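Local atomic coordinates of salicylate 5-hydroxylase, large oxygenase component (Ralstonia sp., PDB entry 7C8Z), a protein that hydroxylates salicylate at ring position 5 to give gentisate, as the oxygenase component of a multicomponent, NADH-dependent enzyme system using a [2Fe-2S] cluster and a mononuclear iron. Residues G81-T86 / R116-R121; C110-M115 / P131-N136; G141-V146 / F166-H171. All coordinates share one frame; numbering follows the deposited sequence.

Interaction 1 of 3, residues G81-T86 / R116-R121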
loop_
_atom_site.group_PDB
_atom_site.type_symbol
_atom_site.label_atom_id
_atom_site.label_comp_id
_atom_site.label_asym_id
_atom_site.label_seq_id
_atom_site.Cartn_x
_atom_site.Cartn_y
_atom_site.Cartn_z
ATOM N N GLY A 81 4.124 37.564 3.007
ATOM C CA GLY A 81 3.553 36.482 3.767
ATOM C C GLY A 81 3.127 35.289 2.939
ATOM O O GLY A 81 2.977 34.194 3.486
ATOM N N ASP A 82 2.937 35.466 1.635
ATOM C CA ASP A 82 2.570 34.351 0.775
ATOM C C ASP A 82 3.705 33.336 0.725
ATOM O O ASP A 82 4.854 33.683 0.437
ATOM C CB ASP A 82 2.236 34.848 -0.631
ATOM C CG ASP A 82 0.935 35.625 -0.680
ATOM O OD1 ASP A 82 0.290 35.779 0.378
ATOM O OD2 ASP A 82 0.558 36.084 -1.779
ATOM N N PHE A 83 3.381 32.085 1.024
ATOM C CA PHE A 83 4.348 31.001 1.033
ATOM C C PHE A 83 3.844 29.821 0.212
ATOM O O PHE A 83 2.632 29.586 0.098
ATOM C CB PHE A 83 4.666 30.542 2.471
ATOM C CG PHE A 83 3.574 29.718 3.111
ATOM C CD1 PHE A 83 3.507 28.343 2.912
ATOM C CD2 PHE A 83 2.634 30.313 3.935
ATOM C CE1 PHE A 83 2.515 27.590 3.499
ATOM C CE2 PHE A 83 1.646 29.562 4.534
ATOM C CZ PHE A 83 1.581 28.199 4.310
ATOM N N LYS A 84 4.802 29.084 -0.349
ATOM C CA LYS A 84 4.567 27.816 -1.026
ATOM C C LYS A 84 5.574 26.806 -0.490
ATOM O O LYS A 84 6.781 27.071 -0.494
ATOM C CB LYS A 84 4.700 27.962 -2.545
ATOM C CG LYS A 84 4.412 26.686 -3.314
ATOM C CD LYS A 84 5.067 26.700 -4.692
ATOM C CE LYS A 84 5.289 25.285 -5.210
ATOM N NZ LYS A 84 5.489 25.232 -6.682
ATOM N N ARG A 85 5.080 25.676 0.014
ATOM C CA ARG A 85 5.963 24.598 0.433
ATOM C C ARG A 85 6.342 23.749 -0.776
ATOM O O ARG A 85 5.493 23.413 -1.607
ATOM C CB ARG A 85 5.295 23.739 1.511
ATOM C CG ARG A 85 6.094 22.495 1.918
ATOM C CD ARG A 85 5.499 21.782 3.128
ATOM N NE ARG A 85 4.141 21.294 2.877
ATOM C CZ ARG A 85 3.838 20.113 2.338
ATOM N NH1 ARG A 85 4.793 19.264 1.976
ATOM N NH2 ARG A 85 2.568 19.779 2.157
ATOM N N THR A 86 7.617 23.387 -0.864
ATOM C CA THR A 86 8.116 22.575 -1.969
ATOM C C THR A 86 9.269 21.730 -1.439
ATOM O O THR A 86 9.455 21.608 -0.223
ATOM C CB THR A 86 8.515 23.472 -3.157
ATOM O OG1 THR A 86 8.860 22.659 -4.288
ATOM C CG2 THR A 86 9.698 24.356 -2.788
ATOM N N ARG A 116 9.091 18.677 11.187
ATOM C CA ARG A 116 8.693 19.292 9.923
ATOM C C ARG A 116 7.387 20.049 10.150
ATOM O O ARG A 116 6.301 19.479 10.053
ATOM C CB ARG A 116 8.560 18.223 8.848
ATOM C CG ARG A 116 8.544 18.765 7.447
ATOM C CD ARG A 116 7.952 17.761 6.505
ATOM N NE ARG A 116 8.960 16.889 5.923
ATOM C CZ ARG A 116 8.736 16.119 4.865
ATOM N NH1 ARG A 116 7.537 16.128 4.296
ATOM N NH2 ARG A 116 9.704 15.348 4.376
ATOM N N PHE A 117 7.489 21.352 10.426
ATOM C CA PHE A 117 6.382 22.108 11.007
ATOM C C PHE A 117 5.382 22.645 9.990
ATOM O O PHE A 117 4.212 22.839 10.335
ATOM C CB PHE A 117 6.920 23.274 11.844
ATOM C CG PHE A 117 7.818 24.205 11.085
ATOM C CD1 PHE A 117 7.294 25.292 10.405
ATOM C CD2 PHE A 117 9.186 23.992 11.051
ATOM C CE1 PHE A 117 8.116 26.146 9.698
ATOM C CE2 PHE A 117 10.012 24.844 10.351
ATOM C CZ PHE A 117 9.476 25.924 9.673
ATOM N N CYS A 118 5.787 22.897 8.756
ATOM C CA CYS A 118 4.871 23.479 7.782
ATOM C C CYS A 118 4.136 22.357 7.060
ATOM O O CYS A 118 4.754 21.523 6.390
ATOM C CB CYS A 118 5.620 24.363 6.789
ATOM S SG CYS A 118 4.588 25.125 5.515
ATOM N N ARG A 119 2.816 22.336 7.199
ATOM C CA ARG A 119 2.008 21.230 6.711
ATOM C C ARG A 119 1.169 21.582 5.499
ATOM O O ARG A 119 0.869 20.696 4.695
ATOM C CB ARG A 119 1.086 20.722 7.821
ATOM C CG ARG A 119 1.838 20.060 8.941
ATOM C CD ARG A 119 2.143 18.640 8.558
ATOM N NE ARG A 119 3.556 18.316 8.654
ATOM C CZ ARG A 119 4.087 17.217 8.135
ATOM N NH1 ARG A 119 3.315 16.352 7.491
ATOM N NH2 ARG A 119 5.382 16.979 8.267
ATOM N N GLU A 120 0.765 22.841 5.362
ATOM C CA GLU A 120 0.029 23.261 4.184
ATOM C C GLU A 120 0.974 23.367 2.995
ATOM O O GLU A 120 2.191 23.492 3.146
ATOM C CB GLU A 120 -0.672 24.602 4.437
ATOM C CG GLU A 120 -1.734 24.555 5.526
ATOM C CD GLU A 120 -3.032 23.936 5.035
ATOM O OE1 GLU A 120 -3.181 23.781 3.802
ATOM O OE2 GLU A 120 -3.900 23.597 5.871
ATOM N N ARG A 121 0.402 23.288 1.793
ATOM C CA ARG A 121 1.202 23.518 0.593
ATOM C C ARG A 121 1.483 25.001 0.388
ATOM O O ARG A 121 2.580 25.377 -0.042
ATOM C CB ARG A 121 0.495 22.968 -0.639
ATOM C CG ARG A 121 0.450 21.464 -0.758
ATOM C CD ARG A 121 -0.594 21.097 -1.795
ATOM N NE ARG A 121 -0.272 19.871 -2.511
ATOM C CZ ARG A 121 -1.181 19.118 -3.122
ATOM N NH1 ARG A 121 -2.462 19.473 -3.099
ATOM N NH2 ARG A 121 -0.812 18.011 -3.749
#
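Arg85 meets a row of backbone carbonyls from Cys118 to Arg121, and it does so with both its backbone and its side chain. Arg85 N donates to Arg121 O; the bond is modelled at 2.5 Å, shorter than is reliable at this resolution. It carries on the antiparallel pairing of strand 82-88 with strand 122-124, where Phe83 pairs with Gly123, at one border of the larger sheet of the Rieske domain. Lys84 CA adds a CA-H...O contact to the same Arg121 O, 3.3 Å away.

The Arg85 side chain runs across the loop. CG is anti to the backbone N (chi1 174°), and a bend at chi3 brings NE to the carbonyl of Glu120. Arg85 NE donates to Glu120 O at 3.0 Å. The oxygen lies in the guanidinium plane, but the donor stands above the carbonyl plane. Arg85 NH2 reaches Arg119 O only weakly, at 3.2 Å, with an N-H...O angle of 127°. Arg85 CD packs against Cys118 O at 3.4 Å. Within the loop, Arg119 NE donates to Arg116 O at 3.3 Å.

Nearer the start of the strand, Phe83 meets Cys118 and Glu120. Its CE1 is 3.8 Å from Cys118 SG, an oblique sulfur-aromatic contact, and Glu120 O lies at the edge of the same ring.

Several charged ends find partners elsewhere. Lys84 pairs with Glu76. Acidic side chains on chains of another protein pair with Arg119 NH1 and with Arg121. Arg85 thus satisfies the carbonyls of Glu120 and Arg121, and weakly that of Arg119, while Arg119 and Arg121 direct their charge to other chains. This is consistent with a loop held to the strand by its backbone while Arg119 and Arg121 face the neighbouring chains.

Interaction 2 of 3, residues C110-M115 / P131-N136. With FES (Fe2/s2 (inorganic) cluster), chain I.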
loop_
_atom_site.group_PDB
_atom_site.type_symbol
_atom_site.label_atom_id
_atom_site.label_comp_id
_atom_site.label_asym_id
_atom_site.label_seq_id
_atom_site.Cartn_x
_atom_site.Cartn_y
_atom_site.Cartn_z
ATOM N N CYS A 110 12.363 22.088 12.098
ATOM C CA CYS A 110 12.502 22.954 13.253
ATOM C C CYS A 110 13.858 22.771 13.924
ATOM O O CYS A 110 14.517 21.736 13.797
ATOM C CB CYS A 110 11.409 22.694 14.277
ATOM S SG CYS A 110 11.738 23.633 15.782
ATOM N N ALA A 111 14.262 23.798 14.667
ATOM C CA ALA A 111 15.554 23.791 15.334
ATOM C C ALA A 111 15.523 23.085 16.683
ATOM O O ALA A 111 16.561 22.583 17.129
ATOM C CB ALA A 111 16.055 25.226 15.509
ATOM N N HIS A 112 14.374 23.053 17.360
ATOM C CA HIS A 112 14.302 22.364 18.644
ATOM C C HIS A 112 14.503 20.859 18.493
ATOM O O HIS A 112 15.562 20.329 18.844
ATOM C CB HIS A 112 12.962 22.658 19.327
ATOM C CG HIS A 112 12.810 22.026 20.679
ATOM N ND1 HIS A 112 11.650 22.126 21.418
ATOM C CD2 HIS A 112 13.667 21.293 21.428
ATOM C CE1 HIS A 112 11.795 21.475 22.558
ATOM N NE2 HIS A 112 13.010 20.958 22.588
ATOM N N ARG A 113 13.518 20.164 17.925
ATOM C CA ARG A 113 13.624 18.719 17.766
ATOM C C ARG A 113 13.304 18.282 16.342
ATOM O O ARG A 113 12.764 17.195 16.126
ATOM C CB ARG A 113 12.732 17.990 18.770
ATOM C CG ARG A 113 13.269 18.008 20.197
ATOM C CD ARG A 113 12.454 17.102 21.111
ATOM N NE ARG A 113 12.092 17.774 22.355
ATOM C CZ ARG A 113 11.056 17.434 23.116
ATOM N NH1 ARG A 113 10.269 16.425 22.760
ATOM N NH2 ARG A 113 10.806 18.108 24.232
ATOM N N GLY A 114 13.640 19.121 15.365
ATOM C CA GLY A 114 13.627 18.717 13.975
ATOM C C GLY A 114 12.268 18.444 13.378
ATOM O O GLY A 114 12.192 17.834 12.310
ATOM N N MET A 115 11.190 18.890 14.016
ATOM C CA MET A 115 9.859 18.621 13.484
ATOM C C MET A 115 9.628 19.377 12.179
ATOM O O MET A 115 9.919 20.573 12.073
ATOM C CB MET A 115 8.785 18.993 14.503
ATOM C CG MET A 115 7.393 19.060 13.903
ATOM S SD MET A 115 6.102 18.732 15.103
ATOM C CE MET A 115 5.041 20.150 14.862
ATOM N N PRO A 131 4.323 24.218 16.455
ATOM C CA PRO A 131 3.383 24.131 17.576
ATOM C C PRO A 131 3.708 23.061 18.597
ATOM O O PRO A 131 3.030 23.012 19.629
ATOM C CB PRO A 131 2.059 23.802 16.873
ATOM C CG PRO A 131 2.470 23.002 15.685
ATOM C CD PRO A 131 3.803 23.562 15.241
ATOM N N TYR A 132 4.703 22.206 18.352
ATOM C CA TYR A 132 5.082 21.230 19.367
ATOM C C TYR A 132 5.439 21.930 20.673
ATOM O O TYR A 132 4.920 21.583 21.741
ATOM C CB TYR A 132 6.242 20.367 18.867
ATOM C CG TYR A 132 6.381 19.032 19.578
ATOM C CD1 TYR A 132 5.563 18.702 20.657
ATOM C CD2 TYR A 132 7.334 18.103 19.172
ATOM C CE1 TYR A 132 5.694 17.486 21.309
ATOM C CE2 TYR A 132 7.472 16.887 19.815
ATOM C CZ TYR A 132 6.648 16.580 20.882
ATOM O OH TYR A 132 6.780 15.365 21.523
ATOM N N HIS A 133 6.313 22.939 20.602
ATOM C CA HIS A 133 6.611 23.790 21.749
ATOM C C HIS A 133 6.549 25.266 21.365
ATOM O O HIS A 133 7.053 26.119 22.103
ATOM C CB HIS A 133 7.965 23.417 22.352
ATOM C CG HIS A 133 8.084 21.961 22.684
ATOM N ND1 HIS A 133 8.268 20.991 21.722
ATOM C CD2 HIS A 133 8.014 21.305 23.866
ATOM C CE1 HIS A 133 8.324 19.804 22.296
ATOM N NE2 HIS A 133 8.171 19.965 23.598
ATOM N N GLN A 134 5.940 25.567 20.214
ATOM C CA GLN A 134 5.593 26.929 19.804
ATOM C C GLN A 134 6.823 27.818 19.646
ATOM O O GLN A 134 6.863 28.951 20.126
ATOM C CB GLN A 134 4.593 27.554 20.779
ATOM C CG GLN A 134 3.315 26.763 20.923
ATOM C CD GLN A 134 2.352 27.004 19.780
ATOM O OE1 GLN A 134 2.570 27.879 18.944
ATOM N NE2 GLN A 134 1.276 26.223 19.736
ATOM N N TRP A 135 7.825 27.308 18.936
ATOM C CA TRP A 135 8.974 28.139 18.590
ATOM C C TRP A 135 8.596 29.022 17.409
ATOM O O TRP A 135 7.988 28.546 16.446
ATOM C CB TRP A 135 10.197 27.289 18.249
ATOM C CG TRP A 135 10.984 26.843 19.449
ATOM C CD1 TRP A 135 10.515 26.682 20.717
ATOM C CD2 TRP A 135 12.376 26.492 19.489
ATOM N NE1 TRP A 135 11.526 26.256 21.547
ATOM C CE2 TRP A 135 12.677 26.130 20.819
ATOM C CE3 TRP A 135 13.396 26.446 18.529
ATOM C CZ2 TRP A 135 13.953 25.731 21.217
ATOM C CZ3 TRP A 135 14.664 26.048 18.928
ATOM C CH2 TRP A 135 14.931 25.696 20.261
ATOM N N ASN A 136 8.933 30.307 17.490
ATOM C CA ASN A 136 8.545 31.288 16.483
ATOM C C ASN A 136 9.770 31.767 15.713
ATOM O O ASN A 136 10.779 32.148 16.318
ATOM C CB ASN A 136 7.830 32.473 17.143
ATOM C CG ASN A 136 7.249 33.452 16.133
ATOM O OD1 ASN A 136 7.977 34.097 15.374
ATOM N ND2 ASN A 136 5.925 33.567 16.121
HETATM FE FE1 FES I . 9.754 21.654 19.817
HETATM FE FE2 FES I . 9.462 22.968 17.050
HETATM S S1 FES I . 9.146 23.641 19.107
HETATM S S2 FES I . 10.052 20.994 17.750
#
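His112 and His133 bind the same iron of a Rieske [2Fe-2S] cluster. Segments 110-115 and 131-136 are the two cluster-binding loops, with the Cys-X-His and Cys-X-X-His pattern of this fold. His112 ND1 and His133 ND1 each lie 2.5 Å from iron FE1. Cys110, a ligand by similarity, faces iron FE2; its SG is modelled 2.7 Å from FE2, but its place is less sure. Cys130, just before the second segment, is the other cysteine ligand by similarity.

The imidazoles meet edge to face. The edge of His112 points at the face of His133, with His112 CE1 over the centre of that ring and the planes at 63°. His133 CE1 in turn sits over the centre of the Tyr132 ring.

The broad indole of Trp135 forms a floor beneath His112. His112 CB drops onto it as a CH-pi contact, 3.5 Å from the centroid of the six-membered ring. The two rings also make an offset stack. CG of His112 is anti to the backbone N (chi1 -178°), which carries the imidazole past the indole to the iron. Ala111 CB closes the indole edge, 3.8 Å from Trp135 CZ3. The bridging sulfide S1 rests over an indole face.

Arg113 lays one guanidinium face on His133 CE1. Its charge goes to Asp240 and Glu426 of the second subunit. His133 NE2 also bonds Asp240 there, and His112 NE2 bonds Glu426. His133 packs on His243, a mononuclear-iron ligand of that subunit, which is consistent with electron transfer between subunits. At the far end of the pocket, Met115 SD lies beside Tyr132 CB, and a bend at chi3 turns the Met115 methyl CE to 3.6 Å from Pro131 CD.

Interaction 3 of 3, residues G141-V146 / F166-H171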
loop_
_atom_site.group_PDB
_atom_site.type_symbol
_atom_site.label_atom_id
_atom_site.label_comp_id
_atom_site.label_asym_id
_atom_site.label_seq_id
_atom_site.Cartn_x
_atom_site.Cartn_y
_atom_site.Cartn_z
ATOM N N GLY A 141 13.678 32.927 8.634
ATOM C CA GLY A 141 14.199 31.763 9.318
ATOM C C GLY A 141 14.851 32.035 10.656
ATOM O O GLY A 141 15.345 31.090 11.284
ATOM N N ASP A 142 14.864 33.284 11.113
ATOM C CA ASP A 142 15.523 33.628 12.366
ATOM C C ASP A 142 14.613 33.313 13.547
ATOM O O ASP A 142 13.454 33.734 13.577
ATOM C CB ASP A 142 15.902 35.109 12.373
ATOM C CG ASP A 142 16.837 35.475 11.245
ATOM O OD1 ASP A 142 17.853 34.769 11.067
ATOM O OD2 ASP A 142 16.561 36.469 10.539
ATOM N N LEU A 143 15.147 32.585 14.525
ATOM C CA LEU A 143 14.399 32.216 15.726
ATOM C C LEU A 143 14.077 33.464 16.542
ATOM O O LEU A 143 14.966 34.054 17.164
ATOM C CB LEU A 143 15.207 31.219 16.551
ATOM C CG LEU A 143 14.594 30.785 17.879
ATOM C CD1 LEU A 143 13.183 30.258 17.666
ATOM C CD2 LEU A 143 15.475 29.744 18.552
ATOM N N GLN A 144 12.805 33.859 16.561
ATOM C CA GLN A 144 12.380 35.071 17.251
ATOM C C GLN A 144 11.840 34.824 18.650
ATOM O O GLN A 144 11.886 35.734 19.486
ATOM C CB GLN A 144 11.305 35.796 16.440
ATOM C CG GLN A 144 11.807 36.408 15.162
ATOM C CD GLN A 144 10.678 36.943 14.314
ATOM O OE1 GLN A 144 9.545 36.466 14.396
ATOM N NE2 GLN A 144 10.972 37.956 13.505
ATOM N N GLY A 145 11.322 33.631 18.928
ATOM C CA GLY A 145 10.710 33.380 20.216
ATOM C C GLY A 145 10.842 31.944 20.670
ATOM O O GLY A 145 10.624 31.009 19.895
ATOM N N VAL A 146 11.203 31.764 21.935
ATOM C CA VAL A 146 11.286 30.446 22.557
ATOM C C VAL A 146 10.530 30.517 23.878
ATOM O O VAL A 146 10.982 31.199 24.809
ATOM C CB VAL A 146 12.747 30.013 22.769
ATOM C CG1 VAL A 146 12.820 28.771 23.644
ATOM C CG2 VAL A 146 13.425 29.765 21.439
ATOM N N PHE A 166 22.994 29.741 25.618
ATOM C CA PHE A 166 22.175 29.440 24.449
ATOM C C PHE A 166 21.796 30.748 23.764
ATOM O O PHE A 166 21.228 31.646 24.395
ATOM C CB PHE A 166 20.929 28.666 24.876
ATOM C CG PHE A 166 19.935 28.430 23.784
ATOM C CD1 PHE A 166 20.024 27.300 22.991
ATOM C CD2 PHE A 166 18.882 29.311 23.574
ATOM C CE1 PHE A 166 19.101 27.061 21.990
ATOM C CE2 PHE A 166 17.954 29.081 22.571
ATOM C CZ PHE A 166 18.066 27.953 21.778
ATOM N N LYS A 167 22.101 30.856 22.474
ATOM C CA LYS A 167 21.808 32.051 21.702
ATOM C C LYS A 167 20.837 31.718 20.584
ATOM O O LYS A 167 20.974 30.692 19.912
ATOM C CB LYS A 167 23.088 32.624 21.070
ATOM C CG LYS A 167 24.159 33.098 22.038
ATOM C CD LYS A 167 25.346 33.699 21.281
ATOM C CE LYS A 167 26.639 32.935 21.551
ATOM N NZ LYS A 167 27.591 33.016 20.405
ATOM N N LEU A 168 19.845 32.592 20.410
ATOM C CA LEU A 168 18.860 32.409 19.349
ATOM C C LEU A 168 19.531 32.417 17.984
ATOM O O LEU A 168 19.110 31.701 17.066
ATOM C CB LEU A 168 17.789 33.500 19.431
ATOM C CG LEU A 168 17.012 33.654 20.743
ATOM C CD1 LEU A 168 15.681 34.349 20.502
ATOM C CD2 LEU A 168 16.786 32.311 21.416
ATOM N N GLU A 169 20.571 33.244 17.834
ATOM C CA GLU A 169 21.278 33.394 16.567
ATOM C C GLU A 169 21.755 32.068 15.984
ATOM O O GLU A 169 21.970 31.982 14.770
ATOM C CB GLU A 169 22.474 34.336 16.748
ATOM C CG GLU A 169 22.102 35.770 17.107
ATOM C CD GLU A 169 21.807 35.950 18.586
ATOM O OE1 GLU A 169 22.496 35.317 19.412
ATOM O OE2 GLU A 169 20.888 36.728 18.924
ATOM N N GLU A 170 21.922 31.040 16.816
ATOM C CA GLU A 170 22.502 29.772 16.397
ATOM C C GLU A 170 21.483 28.654 16.251
ATOM O O GLU A 170 21.880 27.504 16.036
ATOM C CB GLU A 170 23.590 29.332 17.378
ATOM C CG GLU A 170 24.712 30.321 17.530
ATOM C CD GLU A 170 25.497 30.111 18.805
ATOM O OE1 GLU A 170 26.692 30.476 18.827
ATOM O OE2 GLU A 170 24.923 29.576 19.779
ATOM N N HIS A 171 20.195 28.941 16.406
ATOM C CA HIS A 171 19.176 27.904 16.294
ATOM C C HIS A 171 17.978 28.412 15.506
ATOM O O HIS A 171 16.824 28.268 15.910
ATOM C CB HIS A 171 18.786 27.395 17.675
ATOM C CG HIS A 171 19.902 26.690 18.378
ATOM N ND1 HIS A 171 20.823 27.351 19.162
ATOM C CD2 HIS A 171 20.269 25.387 18.384
ATOM C CE1 HIS A 171 21.695 26.482 19.640
ATOM N NE2 HIS A 171 21.382 25.284 19.183
#
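Leu143 and Leu168 mark the closest backbone approach, with CA atoms 5.8 Å apart and no hydrogen bond between the segments. Strand 143-145 borders the small three-stranded antiparallel sheet of the Rieske cluster-binding region. It carries a classic beta bulge, in which Gln144 and Gly145 both face Asn136. The partner is a short 3-10 turn. Its backbone bonds run from Glu170 N to Lys167 O and from His171 N to Leu168 O, the latter 3.0 Å long.

The contact is mainly apolar. The two leucine side chains cross at about a right angle, with Leu143 CD2 4.1 Å from Leu168 CD2. Leu168 CG is anti to its own carbonyl carbon (chi1 -57°). From there CD1 lies against the strand backbone, 3.4 Å from Leu143 O, while CD2 turns to the side chains. Val146 CG2 touches Leu168 CD2 at 4.2 Å. Leu143 and Val146 also pack on Trp135, a residue of the cluster pocket, so the turn sits in a second layer around it.

His171 closes the turn. Phe166 CE1 lies over one face of its ring, and His171 ND1 makes a weak but straight bond to Lys167 O. On the outer side, Lys167 NZ pairs with Glu170 OE1. The same Leu143 CD2 that meets Leu168 also lies 3.3 Å from His171 O.

All three contacts lie in the Rieske domain, and interaction 2 supplies three of the four cluster ligands; Cys130 lies just outside it. Interaction 1 is a step back from the cluster: the Cys118 side chain is about 11 Å from it. It shares the connection between strands 103-107 and 122-124 with interaction 2, and Phe117 CD2 packs 3.8 Å from Cys110 N. Interaction 3 joins interaction 2 through the small sheet, where Asn136 O and Gln144 N are 2.7 Å apart, a probable hydrogen bond. Its Val146 side chain is about 8 Å from the cluster. Interactions 1 and 3 do not touch; their nearest atoms are about 8 Å apart. Each of the three reaches the second subunit.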